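Local coordinates for putative surface anchored protein (Clostridium perfringens B, PDB 4NI6), which probably serves as one Ig-like repeat in the shaft of a clostridial cell-surface adhesin, stabilised by an autocatalytically formed internal Thr-Gln ester bond, at residues 46-51 with 102-108; 33-39 with 81-87; 14-19 with 132-136; 40-44 with 122-126. All blocks are in the same frame, centred on the assembly; numbering follows the deposited sequence. Where two conformers were deposited one is given.

Interaction 1. Residues 46-51 with 102-108; sequences EKYNLT and ENAESVE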
loop_
_atom_site.group_PDB
_atom_site.type_symbol
_atom_site.label_atom_id
_atom_site.label_comp_id
_atom_site.label_asym_id
_atom_site.label_seq_id
_atom_site.Cartn_x
_atom_site.Cartn_y
_atom_site.Cartn_z
ATOM N N GLU A 46 -0.264 5.450 -19.368
ATOM C CA GLU A 46 -0.505 4.022 -19.386
ATOM C C GLU A 46 -1.303 3.570 -18.148
ATOM O O GLU A 46 -1.070 4.073 -17.021
ATOM C CB GLU A 46 0.823 3.236 -19.448
ATOM C CG GLU A 46 1.498 3.299 -20.803
ATOM C CD GLU A 46 0.726 2.598 -21.892
ATOM O OE1 GLU A 46 0.034 1.587 -21.698
ATOM O OE2 GLU A 46 1.087 2.898 -23.024
ATOM N N LYS A 47 -2.153 2.571 -18.340
ATOM C CA LYS A 47 -2.926 1.973 -17.233
ATOM C C LYS A 47 -2.126 0.886 -16.535
ATOM O O LYS A 47 -1.368 0.117 -17.187
ATOM C CB LYS A 47 -4.213 1.353 -17.774
ATOM C CG LYS A 47 -5.215 2.364 -18.294
ATOM C CD LYS A 47 -6.606 1.794 -18.532
ATOM C CE LYS A 47 -6.607 0.693 -19.585
ATOM N NZ LYS A 47 -7.981 0.363 -20.063
ATOM N N TYR A 48 -2.338 0.802 -15.216
ATOM C CA TYR A 48 -1.716 -0.201 -14.336
ATOM C C TYR A 48 -2.776 -0.839 -13.461
ATOM O O TYR A 48 -3.745 -0.173 -13.102
ATOM C CB TYR A 48 -0.652 0.434 -13.424
ATOM C CG TYR A 48 0.568 0.929 -14.175
ATOM C CD1 TYR A 48 0.528 2.126 -14.907
ATOM C CD2 TYR A 48 1.765 0.248 -14.088
ATOM C CE1 TYR A 48 1.630 2.554 -15.654
ATOM C CE2 TYR A 48 2.861 0.649 -14.836
ATOM C CZ TYR A 48 2.791 1.823 -15.577
ATOM O OH TYR A 48 3.855 2.238 -16.378
ATOM N N ASN A 49 -2.622 -2.135 -13.222
ATOM C CA ASN A 49 -3.380 -2.812 -12.185
ATOM C C ASN A 49 -2.634 -2.578 -10.866
ATOM O O ASN A 49 -1.512 -3.052 -10.692
ATOM C CB ASN A 49 -3.368 -4.326 -12.449
ATOM C CG ASN A 49 -3.622 -4.734 -13.922
ATOM O OD1 ASN A 49 -2.871 -5.548 -14.510
ATOM N ND2 ASN A 49 -4.726 -4.295 -14.475
ATOM N N LEU A 50 -3.282 -1.902 -9.906
ATOM C CA LEU A 50 -2.677 -1.625 -8.595
ATOM C C LEU A 50 -3.293 -2.558 -7.569
ATOM O O LEU A 50 -4.506 -2.483 -7.326
ATOM C CB LEU A 50 -2.911 -0.168 -8.216
ATOM C CG LEU A 50 -2.326 0.216 -6.843
ATOM C CD1 LEU A 50 -0.809 0.149 -6.839
ATOM C CD2 LEU A 50 -2.802 1.585 -6.384
ATOM N N THR A 51 -2.485 -3.451 -7.040
ATOM C CA THR A 51 -2.949 -4.323 -5.934
ATOM C C THR A 51 -2.309 -3.902 -4.633
ATOM O O THR A 51 -1.100 -3.872 -4.489
ATOM C CB THR A 51 -2.584 -5.791 -6.198
ATOM O OG1 THR A 51 -3.241 -6.232 -7.388
ATOM C CG2 THR A 51 -3.016 -6.692 -5.006
ATOM N N GLU A 102 2.157 -2.629 -1.863
ATOM C CA GLU A 102 1.568 -2.173 -3.139
ATOM C C GLU A 102 2.359 -2.740 -4.314
ATOM O O GLU A 102 3.580 -2.859 -4.231
ATOM C CB GLU A 102 1.631 -0.656 -3.237
ATOM C CG GLU A 102 0.761 0.094 -2.252
ATOM C CD GLU A 102 -0.744 0.056 -2.522
ATOM O OE1 GLU A 102 -1.508 0.635 -1.689
ATOM O OE2 GLU A 102 -1.206 -0.639 -3.437
ATOM N N ASN A 103 1.626 -3.177 -5.324
ATOM C CA ASN A 103 2.203 -3.726 -6.544
ATOM C C ASN A 103 1.449 -3.126 -7.721
ATOM O O ASN A 103 0.244 -3.316 -7.875
ATOM C CB ASN A 103 2.006 -5.208 -6.516
ATOM C CG ASN A 103 2.699 -5.908 -7.658
ATOM O OD1 ASN A 103 3.788 -6.451 -7.500
ATOM N ND2 ASN A 103 2.085 -5.867 -8.828
ATOM N N ALA A 104 2.195 -2.458 -8.605
ATOM C CA ALA A 104 1.613 -1.867 -9.830
ATOM C C ALA A 104 2.161 -2.628 -11.034
ATOM O O ALA A 104 3.372 -2.714 -11.219
ATOM C CB ALA A 104 2.015 -0.409 -9.964
ATOM N N GLU A 105 1.262 -3.194 -11.814
ATOM C CA GLU A 105 1.648 -3.939 -13.005
ATOM C C GLU A 105 0.980 -3.297 -14.224
ATOM O O GLU A 105 -0.242 -3.171 -14.277
ATOM C CB GLU A 105 1.169 -5.380 -12.890
ATOM C CG GLU A 105 1.457 -6.232 -14.131
ATOM C CD GLU A 105 0.650 -7.510 -14.131
ATOM O OE1 GLU A 105 -0.590 -7.461 -13.949
ATOM O OE2 GLU A 105 1.266 -8.573 -14.299
ATOM N N SER A 106 1.749 -2.967 -15.264
ATOM C CA SER A 106 1.110 -2.326 -16.422
ATOM C C SER A 106 0.130 -3.281 -17.095
ATOM O O SER A 106 0.342 -4.502 -17.109
ATOM C CB SER A 106 2.149 -1.792 -17.406
ATOM O OG SER A 106 2.934 -2.839 -17.989
ATOM N N VAL A 107 -0.925 -2.711 -17.694
ATOM C CA VAL A 107 -1.888 -3.490 -18.442
ATOM C C VAL A 107 -1.290 -3.987 -19.774
ATOM O O VAL A 107 -1.508 -5.134 -20.174
ATOM C CB VAL A 107 -3.171 -2.676 -18.706
ATOM C CG1 VAL A 107 -4.115 -3.416 -19.646
ATOM C CG2 VAL A 107 -3.876 -2.366 -17.381
ATOM N N GLU A 108 -0.529 -3.108 -20.418
ATOM C CA GLU A 108 0.129 -3.401 -21.695
ATOM C C GLU A 108 1.558 -3.892 -21.482
ATOM O O GLU A 108 2.188 -3.587 -20.464
ATOM C CB GLU A 108 0.142 -2.143 -22.560
ATOM C CG GLU A 108 -1.218 -1.500 -22.747
ATOM C CD GLU A 108 -2.136 -2.320 -23.622
ATOM O OE1 GLU A 108 -3.358 -2.067 -23.588
ATOM O OE2 GLU A 108 -1.628 -3.171 -24.387
HETATM O O HOH W 1 -0.175 -0.348 -19.649
#
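Lys47 O is gripped from two sources: Val107 N donates to it at 2.9 Å, and water 1 donates a second hydrogen bond. The same water gives its other proton to Glu46 OE1 and accepts from Glu108 N, so it bridges the two chains where 102-108 turns the corner at the end of an antiparallel strand pair of the Ig-like fold. Further in, the strands pair regularly. Asn49 and Glu105 form one hydrogen-bonded pair, with Asn49 N to Glu105 O at 2.8 Å, and Thr51 and Asn103 form the next.

On the face of Asn49 and Glu105 the two side chains run side by side, yet Asn49 OD1 and Glu105 OE1 are two acceptors only 3.0 Å apart. The amide and carboxylate planes are turned 71° from each other; Asn49 ND2 makes a weak bond to Glu72 instead and touches Val107 CG2. The other face carries Leu50 and Ala104, which meet through CD1 and CB at 4.2 Å, while Leu50 CD1 also packs on Glu102 OE2.

Tyr48, buried, has CG anti to its carbonyl carbon (chi1 -68°), which lays the ring along Ser106. Tyr48 OH hydrogen-bonds Gln123 OE1 and Val43 N. Ser106 CB makes an off-centre CH-pi contact, 4.1 Å from the Tyr48 ring centroid.

Interaction 2. Residues 33-39 with 81-87; sequences VKDTIDY and GQWELDF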
loop_
_atom_site.group_PDB
_atom_site.type_symbol
_atom_site.label_atom_id
_atom_site.label_comp_id
_atom_site.label_asym_id
_atom_site.label_seq_id
_atom_site.Cartn_x
_atom_site.Cartn_y
_atom_site.Cartn_z
ATOM N N VAL A 33 -8.638 2.246 6.658
ATOM C CA VAL A 33 -7.237 2.185 6.248
ATOM C C VAL A 33 -7.144 2.585 4.783
ATOM O O VAL A 33 -7.808 2.001 3.933
ATOM C CB VAL A 33 -6.656 0.771 6.409
ATOM C CG1 VAL A 33 -5.183 0.721 5.974
ATOM C CG2 VAL A 33 -6.789 0.310 7.852
ATOM N N LYS A 34 -6.396 3.646 4.536
ATOM C CA LYS A 34 -6.175 4.150 3.184
ATOM C C LYS A 34 -4.672 4.214 2.950
ATOM O O LYS A 34 -3.861 4.114 3.881
ATOM C CB LYS A 34 -6.759 5.562 3.027
ATOM C CG LYS A 34 -8.266 5.647 3.118
ATOM C CD LYS A 34 -8.731 7.086 2.985
ATOM C CE LYS A 34 -10.069 7.295 3.677
ATOM N NZ LYS A 34 -10.868 8.368 3.026
ATOM N N ASP A 35 -4.261 4.215 1.687
ATOM C CA ASP A 35 -2.842 4.296 1.372
ATOM C C ASP A 35 -2.637 5.261 0.204
ATOM O O ASP A 35 -3.440 5.275 -0.741
ATOM C CB ASP A 35 -2.330 2.913 0.945
ATOM C CG ASP A 35 -0.814 2.793 0.982
ATOM O OD1 ASP A 35 -0.253 3.080 2.074
ATOM O OD2 ASP A 35 -0.179 2.359 -0.012
ATOM N N THR A 36 -1.668 6.140 0.374
ATOM C CA THR A 36 -1.243 7.045 -0.707
ATOM C C THR A 36 0.026 6.513 -1.358
ATOM O O THR A 36 0.976 6.125 -0.671
ATOM C CB THR A 36 -0.997 8.443 -0.142
ATOM O OG1 THR A 36 -2.224 8.896 0.446
ATOM C CG2 THR A 36 -0.611 9.416 -1.194
ATOM N N ILE A 37 0.036 6.469 -2.696
ATOM C CA ILE A 37 1.139 5.889 -3.490
ATOM C C ILE A 37 1.751 6.966 -4.393
ATOM O O ILE A 37 1.048 7.530 -5.247
ATOM C CB ILE A 37 0.635 4.713 -4.372
ATOM C CG1 ILE A 37 -0.117 3.626 -3.567
ATOM C CG2 ILE A 37 1.811 4.095 -5.137
ATOM C CD1 ILE A 37 -1.607 3.862 -3.430
ATOM N N ASP A 38 2.966 7.365 -4.041
ATOM C CA ASP A 38 3.739 8.265 -4.898
ATOM C C ASP A 38 4.616 7.465 -5.836
ATOM O O ASP A 38 5.476 6.708 -5.400
ATOM C CB ASP A 38 4.596 9.167 -4.025
ATOM C CG ASP A 38 3.760 10.080 -3.152
ATOM O OD1 ASP A 38 2.878 10.773 -3.700
ATOM O OD2 ASP A 38 3.839 9.962 -1.909
ATOM N N TYR A 39 4.371 7.618 -7.144
ATOM C CA TYR A 39 5.071 6.858 -8.167
ATOM C C TYR A 39 5.923 7.744 -9.057
ATOM O O TYR A 39 5.628 8.934 -9.213
ATOM C CB TYR A 39 4.090 6.032 -9.020
ATOM C CG TYR A 39 3.067 6.834 -9.791
ATOM C CD1 TYR A 39 3.346 7.304 -11.078
ATOM C CD2 TYR A 39 1.846 7.158 -9.236
ATOM C CE1 TYR A 39 2.421 8.038 -11.781
ATOM C CE2 TYR A 39 0.895 7.865 -9.945
ATOM C CZ TYR A 39 1.205 8.322 -11.228
ATOM O OH TYR A 39 0.295 9.069 -11.932
ATOM N N GLY A 81 3.509 10.836 -10.250
ATOM C CA GLY A 81 2.292 11.374 -9.683
ATOM C C GLY A 81 1.899 10.600 -8.437
ATOM O O GLY A 81 2.732 9.939 -7.815
ATOM N N GLN A 82 0.627 10.704 -8.063
ATOM C CA GLN A 82 0.100 10.100 -6.843
ATOM C C GLN A 82 -1.175 9.332 -7.149
ATOM O O GLN A 82 -2.047 9.807 -7.880
ATOM C CB GLN A 82 -0.171 11.205 -5.826
ATOM C CG GLN A 82 -0.409 10.678 -4.439
ATOM C CD GLN A 82 -0.597 11.811 -3.467
ATOM O OE1 GLN A 82 -1.694 12.343 -3.318
ATOM N NE2 GLN A 82 0.493 12.256 -2.873
ATOM N N TRP A 83 -1.322 8.181 -6.484
ATOM C CA TRP A 83 -2.580 7.446 -6.467
ATOM C C TRP A 83 -3.021 7.263 -5.028
ATOM O O TRP A 83 -2.221 7.405 -4.109
ATOM C CB TRP A 83 -2.422 6.069 -7.091
ATOM C CG TRP A 83 -2.059 6.073 -8.547
ATOM C CD1 TRP A 83 -2.613 6.828 -9.570
ATOM C CD2 TRP A 83 -1.159 5.130 -9.193
ATOM N NE1 TRP A 83 -2.012 6.493 -10.760
ATOM C CE2 TRP A 83 -1.170 5.444 -10.605
ATOM C CE3 TRP A 83 -0.287 4.177 -8.738
ATOM C CZ2 TRP A 83 -0.364 4.764 -11.522
ATOM C CZ3 TRP A 83 0.447 3.440 -9.648
ATOM C CH2 TRP A 83 0.461 3.777 -11.016
ATOM N N GLU A 84 -4.275 6.882 -4.853
ATOM C CA GLU A 84 -4.826 6.482 -3.559
ATOM C C GLU A 84 -5.484 5.130 -3.687
ATOM O O GLU A 84 -6.077 4.824 -4.727
ATOM C CB GLU A 84 -5.836 7.524 -3.076
ATOM C CG GLU A 84 -5.159 8.845 -2.807
ATOM C CD GLU A 84 -6.104 9.859 -2.241
ATOM O OE1 GLU A 84 -7.063 9.452 -1.553
ATOM O OE2 GLU A 84 -5.909 11.059 -2.496
ATOM N N LEU A 85 -5.492 4.382 -2.576
ATOM C CA LEU A 85 -6.139 3.070 -2.513
ATOM C C LEU A 85 -6.801 2.929 -1.142
ATOM O O LEU A 85 -6.122 3.010 -0.119
ATOM C CB LEU A 85 -5.119 1.942 -2.711
ATOM C CG LEU A 85 -5.749 0.555 -2.785
ATOM C CD1 LEU A 85 -5.077 -0.319 -3.825
ATOM C CD2 LEU A 85 -5.640 -0.105 -1.437
ATOM N N ASP A 86 -8.120 2.768 -1.119
ATOM C CA ASP A 86 -8.899 2.806 0.121
ATOM C C ASP A 86 -9.351 1.381 0.441
ATOM O O ASP A 86 -10.125 0.790 -0.319
ATOM C CB ASP A 86 -10.128 3.714 -0.113
ATOM C CG ASP A 86 -10.919 4.019 1.138
ATOM O OD1 ASP A 86 -10.632 3.410 2.189
ATOM O OD2 ASP A 86 -11.805 4.900 1.059
ATOM N N PHE A 87 -8.869 0.827 1.556
ATOM C CA PHE A 87 -9.281 -0.497 1.984
ATOM C C PHE A 87 -10.628 -0.469 2.707
ATOM O O PHE A 87 -11.163 -1.520 3.059
ATOM C CB PHE A 87 -8.254 -1.128 2.945
ATOM C CG PHE A 87 -6.937 -1.476 2.289
ATOM C CD1 PHE A 87 -6.766 -2.700 1.651
ATOM C CD2 PHE A 87 -5.830 -0.660 2.466
ATOM C CE1 PHE A 87 -5.563 -3.014 1.030
ATOM C CE2 PHE A 87 -4.616 -0.991 1.870
ATOM C CZ PHE A 87 -4.487 -2.175 1.162
HETATM O O HOH W 2 3.759 12.331 -5.829
HETATM O O HOH W 3 -1.783 10.101 -10.693
#
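Tyr39 and Trp83 stack face to face, the tyrosine ring and the six-membered indole ring having centroids 4.0 Å apart and planes tilted by 27°. The closest approach is Tyr39 CE2 to Trp83 CE2, at 3.2 Å. Gly81 covers the opposite face of the tyrosine, its CA making a CH-pi contact. Tyr39 has CG between its backbone N and carbonyl carbon (chi1 62°), which folds the ring back over Gly81. Water 3 joins Tyr39 OH, in the plane of the ring, to Gln82 O.

Apolar contacts continue along this face: Ile37 CD1 reaches Leu85 CB, and Val33 CG1 meets Phe87 CD2 at 3.8 Å.

Polar side chains occupy the other face. Gln82 NE2 donates to Asp38 OD1 at 2.9 Å; OD1 accepts through its syn lone pair and lies in the amide plane of Gln82. Thr36 CG2 presses on the same amide, 3.3 Å from Gln82 CD. Lys34 NZ stays 4.1 Å from Asp86 OD2, too far for a salt bridge, and Asp86 OD1 accepts from Gly88 N.

The backbones form a regular antiparallel pair; Ile37 N to Trp83 O is nearly straight, at 175°. Trp83 NE1 hydrogen-bonds Thr74 O and Tyr39 OH bonds Val76 N. Strand 3-9 flanks 33-39 in the sheet, while strand 97-106 of the other sheet packs against Ile37, Leu85 and Phe87.

Interaction 3. Residues 14-19 with 132-136; sequences GSSEKE and DKAQT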
loop_
_atom_site.group_PDB
_atom_site.type_symbol
_atom_site.label_atom_id
_atom_site.label_comp_id
_atom_site.label_asym_id
_atom_site.label_seq_id
_atom_site.Cartn_x
_atom_site.Cartn_y
_atom_site.Cartn_z
ATOM N N GLY A 14 1.179 7.357 8.629
ATOM C CA GLY A 14 2.476 6.825 9.014
ATOM C C GLY A 14 3.573 7.765 8.495
ATOM O O GLY A 14 3.312 8.648 7.679
ATOM N N SER A 15 4.794 7.634 9.006
ATOM C CA SER A 15 5.964 8.318 8.417
ATOM C C SER A 15 7.142 7.354 8.505
ATOM O O SER A 15 7.052 6.324 9.170
ATOM C CB SER A 15 6.297 9.592 9.190
ATOM O OG SER A 15 7.133 9.290 10.290
ATOM N N SER A 16 8.231 7.662 7.808
ATOM C CA SER A 16 9.393 6.791 7.828
ATOM C C SER A 16 9.956 6.524 9.218
ATOM O O SER A 16 10.636 5.517 9.432
ATOM C CB SER A 16 10.490 7.334 6.924
ATOM O OG SER A 16 11.406 6.306 6.611
ATOM N N GLU A 17 9.723 7.443 10.147
ATOM C CA GLU A 17 10.222 7.243 11.496
ATOM C C GLU A 17 9.190 6.839 12.535
ATOM O O GLU A 17 9.565 6.563 13.662
ATOM C CB GLU A 17 11.011 8.450 11.976
ATOM C CG GLU A 17 10.204 9.721 12.113
ATOM C CD GLU A 17 11.035 10.811 12.760
ATOM O OE1 GLU A 17 12.025 10.477 13.458
ATOM O OE2 GLU A 17 10.764 11.995 12.504
ATOM N N LYS A 18 7.910 6.773 12.175
ATOM C CA LYS A 18 6.878 6.462 13.187
ATOM C C LYS A 18 5.652 5.879 12.519
ATOM O O LYS A 18 5.051 6.507 11.643
ATOM C CB LYS A 18 6.496 7.726 13.988
ATOM C CG LYS A 18 5.434 7.537 15.071
ATOM C CD LYS A 18 4.987 8.894 15.605
ATOM C CE LYS A 18 3.868 8.769 16.634
ATOM N NZ LYS A 18 3.497 10.098 17.201
ATOM N N GLU A 19 5.280 4.670 12.931
ATOM C CA GLU A 19 4.065 4.024 12.451
ATOM C C GLU A 19 2.839 4.881 12.776
ATOM O O GLU A 19 2.830 5.618 13.777
ATOM C CB GLU A 19 3.902 2.645 13.128
ATOM C CG GLU A 19 5.039 1.651 12.951
ATOM C CD GLU A 19 6.191 1.780 13.934
ATOM O OE1 GLU A 19 6.269 2.767 14.727
ATOM O OE2 GLU A 19 7.004 0.814 13.930
ATOM N N ASP A 132 8.891 -0.896 6.520
ATOM C CA ASP A 132 8.685 0.509 6.205
ATOM C C ASP A 132 7.621 1.123 7.121
ATOM O O ASP A 132 6.424 0.864 6.952
ATOM C CB ASP A 132 8.294 0.686 4.721
ATOM C CG ASP A 132 8.076 2.139 4.342
ATOM O OD1 ASP A 132 8.242 3.038 5.197
ATOM O OD2 ASP A 132 7.833 2.399 3.132
ATOM N N LYS A 133 8.055 1.924 8.096
ATOM C CA LYS A 133 7.124 2.507 9.051
ATOM C C LYS A 133 6.073 3.396 8.408
ATOM O O LYS A 133 4.992 3.591 8.982
ATOM C CB LYS A 133 7.855 3.226 10.192
ATOM C CG LYS A 133 8.730 2.293 11.005
ATOM C CD LYS A 133 9.434 3.041 12.128
ATOM C CE LYS A 133 10.106 2.078 13.092
ATOM N NZ LYS A 133 10.907 2.776 14.136
ATOM N N ALA A 134 6.411 4.006 7.256
ATOM C CA ALA A 134 5.450 4.887 6.620
ATOM C C ALA A 134 4.211 4.132 6.151
ATOM O O ALA A 134 3.161 4.744 5.962
ATOM C CB ALA A 134 6.079 5.672 5.465
ATOM N N GLN A 135 4.369 2.838 5.908
ATOM C CA GLN A 135 3.303 1.948 5.454
ATOM C C GLN A 135 2.633 1.177 6.577
ATOM O O GLN A 135 1.820 0.296 6.324
ATOM C CB GLN A 135 3.854 0.939 4.413
ATOM C CG GLN A 135 4.459 1.594 3.192
ATOM C CD GLN A 135 3.421 2.182 2.265
ATOM O OE1 GLN A 135 2.248 2.345 2.539
ATOM N N THR A 136 3.058 1.441 7.831
ATOM C CA THR A 136 2.712 0.604 8.966
ATOM C C THR A 136 1.778 1.347 9.935
ATOM O O THR A 136 1.927 2.518 10.151
ATOM C CB THR A 136 4.000 0.165 9.694
ATOM O OG1 THR A 136 4.858 -0.496 8.773
ATOM C CG2 THR A 136 3.756 -0.827 10.822
HETATM O O HOH W 4 10.774 3.021 8.243
HETATM O O HOH W 5 9.808 5.109 4.542
HETATM O O HOH W 6 8.597 3.629 15.847
#
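Glu19 lies alongside Thr136, its CG 3.5 Å from Thr136 CG2, and its carboxylate turns across the Lys133 chain. This is a loop of the Ig-like domain, a type I beta turn from Ser15 to Lys18, packed against the short 3-10 segment 133-135. A bend in Glu19 (chi2 85°) carries the carboxylate back over the extended lysine, where OE2 touches Lys133 CE. The charged ends fall short of a salt bridge; water 6 spans them, donating to Glu19 OE1 and accepting from Lys133 NZ.

No direct hydrogen bond crosses between the two segments. Ser15 O sits 3.1 Å from Ala134 N, but at a poor angle, and the methyl of Ala134 rests on the peptide linking Ser15 and Ser16. Two more waters bridge the segments: water 4 donates to Ser16 O and accepts from Lys133 N, and water 5 joins Ser16 OG to Asp132 OD1. Gly14 CA approaches Ala134 O to 3.8 Å.

Each side is also braced internally. Ser15 OG accepts from Glu17 N in an ST turn, and Asp132 OD1 accepts from Ala134 N in an Asx turn, met from above the carboxylate plane; Asp132 OD2 is hydrogen-bonded to His127 NE2. Gln135, in the 3-10 segment on which the loop packs, points away from the loop and is covalently linked through CD to Thr5 OG1, the ester cross-link of this domain. Asp132 O takes two donors from opposite faces of its plane, Gln135 N at 3.0 Å and Thr136 OG1 at 2.8 Å.

Interaction 4. Residues 40-44 with 122-126; sequences KDLVA and KQVVK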
loop_
_atom_site.group_PDB
_atom_site.type_symbol
_atom_site.label_atom_id
_atom_site.label_comp_id
_atom_site.label_asym_id
_atom_site.label_seq_id
_atom_site.Cartn_x
_atom_site.Cartn_y
_atom_site.Cartn_z
ATOM N N LYS A 40 6.981 7.142 -9.581
ATOM C CA LYS A 40 7.844 7.789 -10.564
ATOM C C LYS A 40 8.404 6.706 -11.461
ATOM O O LYS A 40 8.407 5.517 -11.146
ATOM C CB LYS A 40 9.002 8.499 -9.850
ATOM N N ASP A 41 8.859 7.136 -12.634
ATOM C CA ASP A 41 9.456 6.245 -13.623
ATOM C C ASP A 41 8.513 5.178 -14.176
ATOM O O ASP A 41 8.935 4.126 -14.656
ATOM C CB ASP A 41 10.774 5.684 -13.107
ATOM C CG ASP A 41 11.875 6.726 -13.122
ATOM O OD1 ASP A 41 12.139 7.300 -14.202
ATOM O OD2 ASP A 41 12.340 7.108 -12.036
ATOM N N LEU A 42 7.228 5.512 -14.192
ATOM C CA LEU A 42 6.254 4.755 -14.936
ATOM C C LEU A 42 6.118 5.352 -16.347
ATOM O O LEU A 42 6.817 6.310 -16.706
ATOM C CB LEU A 42 4.915 4.755 -14.191
ATOM C CG LEU A 42 4.986 4.192 -12.756
ATOM C CD1 LEU A 42 3.584 3.934 -12.217
ATOM C CD2 LEU A 42 5.825 2.934 -12.671
ATOM N N VAL A 43 5.198 4.808 -17.122
ATOM C CA VAL A 43 5.035 5.285 -18.495
ATOM C C VAL A 43 3.778 6.163 -18.558
ATOM O O VAL A 43 2.659 5.744 -18.209
ATOM C CB VAL A 43 4.918 4.112 -19.489
ATOM C CG1 VAL A 43 4.682 4.632 -20.916
ATOM C CG2 VAL A 43 6.194 3.269 -19.437
ATOM N N ALA A 44 3.979 7.419 -18.909
ATOM C CA ALA A 44 2.888 8.359 -18.984
ATOM C C ALA A 44 1.699 7.825 -19.773
ATOM O O ALA A 44 1.855 7.247 -20.882
ATOM C CB ALA A 44 3.376 9.683 -19.567
ATOM N N LYS A 122 5.194 -6.932 -19.039
ATOM C CA LYS A 122 4.546 -5.825 -18.319
ATOM C C LYS A 122 5.550 -5.189 -17.332
ATOM O O LYS A 122 6.396 -5.888 -16.763
ATOM C CB LYS A 122 3.285 -6.320 -17.566
ATOM C CG LYS A 122 2.182 -6.952 -18.431
ATOM C CD LYS A 122 1.083 -7.645 -17.600
ATOM C CE LYS A 122 0.113 -8.459 -18.466
ATOM N NZ LYS A 122 -1.001 -9.149 -17.746
ATOM N N GLN A 123 5.526 -3.862 -17.221
ATOM C CA GLN A 123 6.310 -3.161 -16.206
ATOM C C GLN A 123 5.692 -3.422 -14.830
ATOM O O GLN A 123 4.502 -3.177 -14.642
ATOM C CB GLN A 123 6.302 -1.656 -16.456
ATOM C CG GLN A 123 7.217 -0.936 -15.474
ATOM C CD GLN A 123 7.213 0.557 -15.651
ATOM O OE1 GLN A 123 6.238 1.143 -16.096
ATOM N NE2 GLN A 123 8.284 1.185 -15.236
ATOM N N VAL A 124 6.479 -3.956 -13.903
ATOM C CA VAL A 124 6.016 -4.190 -12.516
ATOM C C VAL A 124 6.892 -3.330 -11.648
ATOM O O VAL A 124 8.111 -3.441 -11.663
ATOM C CB VAL A 124 6.174 -5.678 -12.151
ATOM C CG1 VAL A 124 5.930 -5.879 -10.659
ATOM C CG2 VAL A 124 5.201 -6.522 -12.966
ATOM N N VAL A 125 6.243 -2.534 -10.804
ATOM C CA VAL A 125 6.934 -1.718 -9.820
ATOM C C VAL A 125 6.184 -1.905 -8.503
ATOM O O VAL A 125 4.951 -1.842 -8.440
ATOM C CB VAL A 125 6.927 -0.235 -10.237
ATOM C CG1 VAL A 125 7.765 0.600 -9.293
ATOM C CG2 VAL A 125 7.488 -0.093 -11.659
ATOM N N LYS A 126 6.932 -2.228 -7.463
ATOM C CA LYS A 126 6.289 -2.612 -6.222
ATOM C C LYS A 126 6.959 -2.009 -5.006
ATOM O O LYS A 126 8.085 -1.535 -5.077
ATOM C CB LYS A 126 6.244 -4.116 -6.137
ATOM C CG LYS A 126 7.589 -4.766 -5.926
ATOM C CD LYS A 126 7.507 -6.259 -6.198
ATOM C CE LYS A 126 6.950 -6.532 -7.583
ATOM N NZ LYS A 126 6.532 -7.951 -7.755
#
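Loop 40-44 passes strand 122-126 at a distance, the nearest CA pair, Leu42 and Gln123, being 8.0 Å apart, and side chains bridge the gap. Gln123 does most of the bridging. Its CG is anti to the backbone N (chi1 -175°) and the chain stays extended beyond it, which projects the amide straight across to the loop. There NE2 donates to Asp41 O at 3.1 Å, with an angle of 156° at the hydrogen. The oxygen lies close to the amide plane of Gln123, and the donor lies in the carbonyl plane of Asp41.

The other end of the amide, OE1, lies against Leu42 CA at 3.8 Å, with Val43 CG2 4.0 Å from OE1. Leu42 crosses the glutamine at about a right angle. Its CD2 continues past the amide to Val125 CG2, 3.6 Å away, the apolar part of this small contact.

Tyr48 OH, on strand 47-57, is hydrogen-bonded to both Gln123 OE1 and Val43 N and so bridges strand and loop. Strand 122-126 is paired by its backbone with strand 97-106, through Ser106 and Ala104, while strand 109-111 packs on Val43 and Gln123 by way of Leu110 and Ile111.

The four contacts are spread over the two sheets of one Ig-like domain. Interaction 2 pairs strands of the four-stranded sheet and interaction 1 strands of the other; their centres lie about 13 Å apart, and the sheets meet where Glu102 and Leu50 touch Asp35 and Ile37. Interaction 4, about 8 Å from interaction 1 between centres, joins the loop leaving strand 31-39 to strand 121-139. That same strand carries interaction 3, about 23 Å from interaction 4 between centres. Along the chain interaction 3 encloses all the others, interaction 2 crosses both 1 and 4, and 1 is nested inside 4. Asp35 of interaction 2 approaches the ester-linked Gln135, placing the sheet interface beside the cross-link.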